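Local coordinates for uncharacterized protein (Helicobacter pylori, PDB 4O5J), which probably mediates adhesion of the bacterium to host tissue by binding sialylated glycans through its extracellular domain, as the sialic acid-binding adhesin SabA, at residues N104-F109 against Q124-F129; K130-N135 against A213-N218; G138-A143 against T232-P237. All blocks are in the same frame, centred on the assembly; numbering follows the deposited sequence.

Contact 1: residues N104-F109 against Q124-F129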
# COMPACT_ATOMS: atom_id res chain seq x y z
N ASN A 104 18.74 -5.81 18.34
CA ASN A 104 19.48 -6.20 19.52
C ASN A 104 20.89 -6.68 19.21
O ASN A 104 21.65 -7.05 20.10
CB ASN A 104 18.72 -7.20 20.36
CG ASN A 104 18.44 -8.53 19.54
OD1 ASN A 104 19.09 -8.81 18.54
ND2 ASN A 104 17.46 -9.29 19.97
N TYR A 105 21.24 -6.69 17.91
CA TYR A 105 22.57 -7.13 17.50
C TYR A 105 22.75 -6.73 16.06
O TYR A 105 22.18 -7.38 15.15
CB TYR A 105 22.69 -8.65 17.69
CG TYR A 105 24.08 -9.16 17.50
CD1 TYR A 105 25.06 -9.06 18.51
CD2 TYR A 105 24.44 -9.77 16.32
CE1 TYR A 105 26.35 -9.53 18.32
CE2 TYR A 105 25.73 -10.25 16.12
CZ TYR A 105 26.67 -10.13 17.10
OH TYR A 105 27.93 -10.58 16.85
N PHE A 106 23.52 -5.66 15.82
CA PHE A 106 23.57 -5.03 14.50
C PHE A 106 24.24 -5.91 13.43
O PHE A 106 25.06 -6.75 13.73
CB PHE A 106 24.34 -3.70 14.53
CG PHE A 106 23.99 -2.80 15.73
CD1 PHE A 106 22.74 -2.89 16.34
CD2 PHE A 106 24.92 -1.87 16.18
CE1 PHE A 106 22.41 -2.07 17.44
CE2 PHE A 106 24.58 -1.00 17.29
CZ PHE A 106 23.34 -1.14 17.92
N THR A 107 23.89 -5.62 12.18
CA THR A 107 24.56 -6.23 11.04
C THR A 107 25.69 -5.30 10.59
O THR A 107 26.25 -5.45 9.49
CB THR A 107 23.56 -6.44 9.89
OG1 THR A 107 23.06 -5.17 9.48
CG2 THR A 107 22.41 -7.34 10.34
N PHE A 108 26.06 -4.34 11.45
CA PHE A 108 27.18 -3.43 11.16
C PHE A 108 27.85 -3.05 12.48
O PHE A 108 27.30 -3.27 13.57
CB PHE A 108 26.66 -2.18 10.44
CG PHE A 108 25.49 -1.53 11.13
CD1 PHE A 108 25.70 -0.55 12.15
CD2 PHE A 108 24.18 -1.87 10.79
CE1 PHE A 108 24.60 0.06 12.80
CE2 PHE A 108 23.08 -1.25 11.42
CZ PHE A 108 23.29 -0.30 12.45
N PHE A 109 29.05 -2.47 12.39
CA PHE A 109 29.82 -2.08 13.55
C PHE A 109 29.73 -0.54 13.77
O PHE A 109 29.99 0.25 12.85
CB PHE A 109 31.28 -2.44 13.35
CG PHE A 109 32.19 -2.01 14.47
CD1 PHE A 109 32.19 -2.69 15.69
CD2 PHE A 109 33.04 -0.89 14.30
CE1 PHE A 109 33.03 -2.27 16.74
CE2 PHE A 109 33.89 -0.49 15.32
CZ PHE A 109 33.91 -1.19 16.55
N GLN A 124 24.04 -0.40 23.03
CA GLN A 124 23.40 -1.69 23.17
C GLN A 124 23.17 -2.30 21.78
O GLN A 124 22.53 -1.69 20.92
CB GLN A 124 22.08 -1.47 23.87
CG GLN A 124 21.63 -2.64 24.67
CD GLN A 124 20.38 -2.35 25.44
OE1 GLN A 124 19.74 -1.33 25.23
NE2 GLN A 124 20.01 -3.23 26.33
N GLY A 125 23.66 -3.53 21.55
CA GLY A 125 23.43 -4.23 20.28
C GLY A 125 24.64 -4.19 19.36
O GLY A 125 24.65 -4.88 18.31
N ASN A 126 25.68 -3.44 19.72
CA ASN A 126 26.84 -3.30 18.87
C ASN A 126 27.63 -4.63 18.84
O ASN A 126 28.01 -5.12 19.86
CB ASN A 126 27.76 -2.21 19.38
CG ASN A 126 28.65 -1.59 18.30
OD1 ASN A 126 28.38 -1.71 17.09
ND2 ASN A 126 29.67 -0.82 18.73
N PRO A 127 27.86 -5.20 17.65
CA PRO A 127 28.61 -6.48 17.62
C PRO A 127 30.07 -6.21 17.82
O PRO A 127 30.51 -5.09 17.66
CB PRO A 127 28.42 -6.98 16.16
CG PRO A 127 28.22 -5.76 15.32
CD PRO A 127 27.46 -4.72 16.28
N PRO A 128 30.85 -7.25 18.17
CA PRO A 128 32.28 -7.00 18.26
C PRO A 128 32.93 -6.64 16.90
O PRO A 128 32.41 -7.01 15.84
CB PRO A 128 32.84 -8.32 18.78
CG PRO A 128 31.81 -9.33 18.41
CD PRO A 128 30.48 -8.65 18.46
N PHE A 129 34.07 -5.95 16.95
CA PHE A 129 34.73 -5.48 15.76
C PHE A 129 35.20 -6.64 14.86
O PHE A 129 35.20 -6.50 13.63
CB PHE A 129 35.94 -4.68 16.14
CG PHE A 129 36.66 -4.12 14.98
CD1 PHE A 129 36.04 -3.22 14.11
CD2 PHE A 129 37.99 -4.45 14.77
CE1 PHE A 129 36.72 -2.68 13.01
CE2 PHE A 129 38.68 -3.88 13.69
CZ PHE A 129 38.03 -3.00 12.81

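Contact 2: residues K130-N135 against A213-N218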
# COMPACT_ATOMS: atom_id res chain seq x y z
N LYS A 130 35.60 -7.78 15.45
CA LYS A 130 36.08 -8.94 14.67
C LYS A 130 35.04 -9.38 13.64
O LYS A 130 35.35 -10.05 12.66
CB LYS A 130 36.37 -10.09 15.59
CG LYS A 130 35.18 -10.75 16.18
CD LYS A 130 35.62 -11.84 17.19
CE LYS A 130 34.35 -12.41 17.86
NZ LYS A 130 34.64 -13.46 18.88
N THR A 131 33.80 -8.98 13.87
CA THR A 131 32.70 -9.24 12.96
C THR A 131 32.96 -8.62 11.57
O THR A 131 32.56 -9.18 10.55
CB THR A 131 31.44 -8.71 13.66
OG1 THR A 131 30.58 -9.76 13.93
CG2 THR A 131 30.76 -7.60 12.98
N ILE A 132 33.62 -7.47 11.52
CA ILE A 132 33.97 -6.82 10.28
C ILE A 132 34.99 -7.69 9.49
O ILE A 132 34.85 -7.88 8.28
CB ILE A 132 34.65 -5.43 10.52
CG1 ILE A 132 33.66 -4.43 11.09
CG2 ILE A 132 35.24 -4.85 9.21
CD1 ILE A 132 32.44 -4.20 10.24
N ILE A 133 36.01 -8.17 10.16
CA ILE A 133 36.98 -9.04 9.56
C ILE A 133 36.28 -10.34 9.02
O ILE A 133 36.50 -10.74 7.88
CB ILE A 133 38.08 -9.40 10.56
CG1 ILE A 133 39.02 -8.18 10.66
CG2 ILE A 133 38.89 -10.64 10.12
CD1 ILE A 133 40.00 -8.28 11.79
N GLU A 134 35.43 -10.96 9.84
CA GLU A 134 34.80 -12.22 9.51
C GLU A 134 33.81 -12.08 8.38
O GLU A 134 33.82 -12.90 7.45
CB GLU A 134 34.10 -12.78 10.73
CG GLU A 134 35.05 -13.11 11.86
CD GLU A 134 34.32 -13.30 13.20
OE1 GLU A 134 33.16 -12.79 13.33
OE2 GLU A 134 34.88 -13.96 14.12
N ASN A 135 32.98 -11.05 8.40
CA ASN A 135 31.81 -10.99 7.53
C ASN A 135 31.78 -9.85 6.55
O ASN A 135 30.76 -9.65 5.88
CB ASN A 135 30.54 -10.97 8.36
CG ASN A 135 30.41 -12.20 9.22
OD1 ASN A 135 30.98 -13.22 8.88
ND2 ASN A 135 29.65 -12.15 10.30
N ALA A 213 27.31 -1.23 4.78
CA ALA A 213 26.71 -2.50 4.30
C ALA A 213 26.20 -3.31 5.46
O ALA A 213 26.77 -3.24 6.56
CB ALA A 213 27.77 -3.28 3.50
N MET A 214 25.14 -4.09 5.27
CA MET A 214 24.67 -4.95 6.33
C MET A 214 25.20 -6.37 6.18
O MET A 214 25.14 -6.98 5.08
CB MET A 214 23.12 -4.90 6.46
CG MET A 214 22.37 -5.33 5.24
SD MET A 214 20.56 -5.18 5.43
CE MET A 214 20.20 -6.41 6.70
N MET A 215 25.71 -6.94 7.28
CA MET A 215 26.25 -8.29 7.27
C MET A 215 25.15 -9.27 7.73
O MET A 215 24.94 -9.46 8.95
CB MET A 215 27.45 -8.36 8.22
CG MET A 215 28.58 -7.44 7.79
SD MET A 215 30.01 -7.43 8.95
CE MET A 215 29.31 -6.56 10.38
N TRP A 216 24.43 -9.87 6.79
CA TRP A 216 23.34 -10.79 7.15
C TRP A 216 23.80 -11.98 7.97
O TRP A 216 23.01 -12.55 8.71
CB TRP A 216 22.58 -11.28 5.92
CG TRP A 216 21.69 -10.24 5.32
CD1 TRP A 216 22.07 -9.16 4.56
CD2 TRP A 216 20.23 -10.22 5.37
NE1 TRP A 216 20.94 -8.43 4.17
CE2 TRP A 216 19.81 -9.05 4.63
CE3 TRP A 216 19.25 -11.05 5.94
CZ2 TRP A 216 18.47 -8.74 4.46
CZ3 TRP A 216 17.93 -10.74 5.79
CH2 TRP A 216 17.51 -9.60 5.07
N LYS A 217 25.08 -12.37 7.85
CA LYS A 217 25.59 -13.47 8.65
C LYS A 217 25.53 -13.15 10.15
O LYS A 217 25.48 -14.09 10.99
CB LYS A 217 27.03 -13.81 8.24
CG LYS A 217 27.58 -15.05 8.90
CD LYS A 217 26.73 -16.33 8.50
CE LYS A 217 27.28 -17.59 9.20
NZ LYS A 217 26.48 -18.79 8.87
N ASN A 218 25.52 -11.84 10.52
CA ASN A 218 25.37 -11.45 11.94
C ASN A 218 23.99 -11.84 12.49
O ASN A 218 23.82 -11.93 13.73
CB ASN A 218 25.62 -9.94 12.14
CG ASN A 218 27.09 -9.61 12.28
OD1 ASN A 218 27.96 -10.39 11.89
ND2 ASN A 218 27.39 -8.42 12.86

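Contact 3: residues G138-A143 against T232-P237. With EDO (1,2-ethanediol), chain B.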
# COMPACT_ATOMS: atom_id res chain seq x y z
N GLY A 138 35.47 -7.66 0.96
CA GLY A 138 34.80 -7.16 -0.27
C GLY A 138 34.61 -5.66 -0.16
O GLY A 138 34.31 -5.17 0.91
N ILE A 139 34.79 -4.89 -1.24
CA ILE A 139 34.80 -3.38 -1.20
C ILE A 139 33.89 -2.68 -0.13
O ILE A 139 34.26 -1.76 0.58
CB ILE A 139 34.52 -2.74 -2.62
CG1 ILE A 139 33.60 -3.62 -3.52
CG2 ILE A 139 35.80 -2.36 -3.34
CD1 ILE A 139 32.09 -3.58 -3.20
N GLU A 140 32.67 -3.11 -0.01
CA GLU A 140 31.80 -2.45 0.86
C GLU A 140 32.41 -2.15 2.30
O GLU A 140 33.18 -2.96 2.82
CB GLU A 140 30.47 -3.23 0.92
CG GLU A 140 30.54 -4.53 1.70
CD GLU A 140 31.14 -5.63 0.91
OE1 GLU A 140 30.44 -6.05 -0.09
OE2 GLU A 140 32.30 -5.99 1.31
N ASN A 141 32.08 -0.98 2.87
CA ASN A 141 32.34 -0.62 4.25
C ASN A 141 31.17 -1.13 5.13
O ASN A 141 29.99 -0.96 4.75
CB ASN A 141 32.40 0.87 4.34
CG ASN A 141 32.16 1.39 5.77
OD1 ASN A 141 32.88 1.04 6.74
ND2 ASN A 141 31.15 2.26 5.91
N CYS A 142 31.48 -1.74 6.28
CA CYS A 142 30.45 -2.24 7.20
C CYS A 142 30.42 -1.52 8.57
O CYS A 142 29.82 -2.01 9.52
CB CYS A 142 30.55 -3.74 7.43
SG CYS A 142 30.41 -4.65 5.84
N ALA A 143 31.10 -0.37 8.67
CA ALA A 143 31.07 0.39 9.91
C ALA A 143 30.17 1.61 9.79
O ALA A 143 29.92 2.11 8.68
CB ALA A 143 32.47 0.78 10.34
N THR A 232 23.30 -15.02 4.14
CA THR A 232 24.60 -14.86 4.79
C THR A 232 25.46 -13.83 4.05
O THR A 232 26.64 -13.66 4.35
CB THR A 232 25.39 -16.21 4.82
OG1 THR A 232 25.75 -16.53 3.47
CG2 THR A 232 24.58 -17.33 5.42
N SER A 233 24.90 -13.21 3.03
CA SER A 233 25.65 -12.28 2.22
C SER A 233 25.79 -10.89 2.97
O SER A 233 25.14 -10.62 3.97
CB SER A 233 24.95 -12.04 0.91
OG SER A 233 23.66 -11.50 1.09
N THR A 234 26.64 -10.04 2.44
CA THR A 234 26.92 -8.72 2.97
C THR A 234 26.82 -7.71 1.88
O THR A 234 27.48 -7.82 0.88
CB THR A 234 28.34 -8.62 3.56
OG1 THR A 234 28.43 -9.47 4.74
CG2 THR A 234 28.67 -7.14 3.96
N ASN A 235 25.99 -6.69 2.06
CA ASN A 235 25.85 -5.67 1.01
C ASN A 235 25.04 -4.49 1.51
O ASN A 235 24.39 -4.60 2.57
CB ASN A 235 25.20 -6.27 -0.24
CG ASN A 235 25.73 -5.63 -1.52
OD1 ASN A 235 26.09 -4.44 -1.55
ND2 ASN A 235 25.79 -6.42 -2.58
N TYR A 236 25.05 -3.37 0.79
CA TYR A 236 24.26 -2.21 1.22
C TYR A 236 22.78 -2.57 1.17
O TYR A 236 22.35 -3.34 0.32
CB TYR A 236 24.52 -0.99 0.33
CG TYR A 236 25.95 -0.66 0.29
CD1 TYR A 236 26.57 -0.06 1.38
CD2 TYR A 236 26.76 -0.99 -0.83
CE1 TYR A 236 27.96 0.27 1.35
CE2 TYR A 236 28.14 -0.70 -0.84
CZ TYR A 236 28.70 -0.06 0.27
OH TYR A 236 30.03 0.19 0.30
N PRO A 237 22.00 -2.03 2.09
CA PRO A 237 20.55 -2.35 2.13
C PRO A 237 19.86 -2.16 0.78
O PRO A 237 18.91 -2.89 0.49
CB PRO A 237 20.00 -1.35 3.17
CG PRO A 237 21.17 -1.17 4.09
CD PRO A 237 22.44 -1.20 3.23
C1 EDO B . 22.78 -8.78 -3.12
O1 EDO B . 23.99 -9.01 -2.38
C2 EDO B . 21.96 -10.07 -3.24
O2 EDO B . 20.54 -9.79 -3.13

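Contact 1: residues N104-F109 against Q124-F129
The Phe-106 ring lies along the backbone of Gly-125 and Asn-126. Gly-125 O and Asn-126 N sit over one face of the ring, both offset toward its rim. Gly-125 CA makes a CH-pi contact, 4.2 Å from the centroid of the Phe-106 ring. Phe-106 CG points away from its own carbonyl carbon and stays beside the backbone N (chi1 -44°), which turns the ring onto this peptide. The same peptide takes the one backbone hydrogen bond between the segments, Phe-106 N to Gly-125 O at 2.8 Å. Gly-125 has a positive phi, and its bare backbone lies directly against the ring face.

Pro-127 is wedged between the aromatic residues. Its CD meets Phe-106 CB at 3.7 Å and approaches Phe-108 O at 3.1 Å. Its CB lies 3.7 Å from Tyr-105 CZ on another flank, and Tyr-105 OH also touches Pro-128 CD. Tyr-105 leaves its backbone away from the partner segment, but the length of the side chain brings the phenol back to the prolines.

At the far end Phe-129 turns an edge to the face of Phe-109. The centroids are 5.0 Å apart and the planes meet at 62°, a T-shaped pair. Phe-129 CD1 stands 3.6 Å above the plane of the Phe-109 ring, over its centre. Pro-127 O lies at the edge of the Phe-109 ring, in its plane.

Asn-126 OD1 reaches Phe-106 CD2 but bonds to Val-110 N, while Asn-126 ND2 bonds to Ala-121 O. The two loops, one after helix 82-101 and one before helix 130-135, are thus joined mainly by aromatic rings against proline and peptide surfaces, with a single hydrogen bond directly between them, which probably helps set their alignment.

Contact 2: residues K130-N135 against A213-N218
The short helix 130-135 lies beside strand 214-215 and the 3-10 turn 216-218, and the backbones come nearest where Asn-135 CA is 6.2 Å from Met-215 CA. Asn-135 and Met-215 carry much of the packing. Asn-135 CB rests on Met-215 SD at 3.6 Å. The methionine runs extended as far as SD and then bends (chi3 -70°), which swings CE toward Ile-132. There Met-215 CE meets Ile-132 CD1 at 3.9 Å, the two side chains crossing at about a right angle. Met-215 SD also passes Thr-131 O, which accepts the helical hydrogen bond from Asn-135 N.

The polar link is between two amides. Asn-135 ND2 gives a hydrogen bond to Asn-218 OD1 at 2.9 Å, with an N-H...O angle of 145°. The acceptor lies in the amide plane of Asn-135, and the donor comes nearly head-on to the Asn-218 carbonyl. The amide planes are turned 68° from each other. Thr-131 OG1 adds a weak bond to the same oxygen at 3.4 Å. Asn-218 ND2 bonds to Phe-106 O, so both ends of this buried amide have partners, which is consistent with the modelled orientation.

On the outer side the Lys-217 aliphatic stem crosses the Asn-135 amide, with Lys-217 CB 3.7 Å from Asn-135 ND2. The rest of the lysine leads away from the helix. Asn-135 O bonds to Thr-234 OG1 of the neighbouring strand.

The contact therefore joins a thioether and aliphatic patch to an amide pair of which Asn-218 is the buried member, and the directional amide bond probably sets how the helix sits against the strand and turn.

Contact 3: residues G138-A143 against T232-P237
Strand 234-235, one half of a two-stranded antiparallel sheet with 214-215, meets a loop that carries the Cys-136–Cys-142 disulfide and an Asx turn at Asn-141. The packed part has two sites, Thr-234 on Cys-142 and Tyr-236 on the backbone of Glu-140 and Asn-141. Thr-234 CG2 touches Cys-142 SG at 3.6 Å. The methyl is placed there because CG2 stands opposite the backbone N, while OG1 turns to Asn-135 O as its hydrogen-bond partner. Cys-142 and Thr-234 both also rest on Met-215, which continues the packing inward.

The Tyr-236 ring reaches across to the loop with its hydroxyl end. Tyr-236 OH lies 3.2 Å from Glu-140 CA and close to Glu-140 CB, though Glu-140 is poorly ordered. It also takes a weak hydrogen bond from Asn-141 N at 3.5 Å.

Behind this, the loop is held by its own asparagine. Asn-141 OD1 accepts from Ala-143 N at 3.0 Å, the donor standing above the carbonyl plane and 58° out of it. Asn-141 ND2 returns a bond to Ala-143 O. Lys-113 NZ and Lys-211 O are further partners of the amide.

The outer side is looser. Ile-139 is poorly ordered too, and the position of the Glu-140 carboxylate is doubtful. Asn-235 points its CB away from the loop and folds its amide back locally, with OD1 on the backbone N of Tyr-236. The other end of that amide meets a 1,2-ethanediol, probably from the crystallisation liquor: Asn-235 ND2 donates to its O1 at 3.2 Å.

Overall arrangement
All three contacts lie at one end of the elongated, largely helical chain, inside the adhesion domain. Contact 2 is the buried one and sits between the others. Contact 1 is partly buried, and contact 3 is at the surface. Contacts 2 and 3 share the two-stranded sheet 214-215/234-235, and their segments alternate along the chain. Contact 1 precedes both; Thr-107 O bonds to Met-215 N of contact 2, and Phe-109 N bonds to Cys-142 O of contact 3. The chemistry shifts accordingly: aromatic and proline packing in contact 1, methionine and amide pairing in contact 2, and in contact 3 a disulfide-bearing loop that is poorly ordered at Ile-139 and Glu-140.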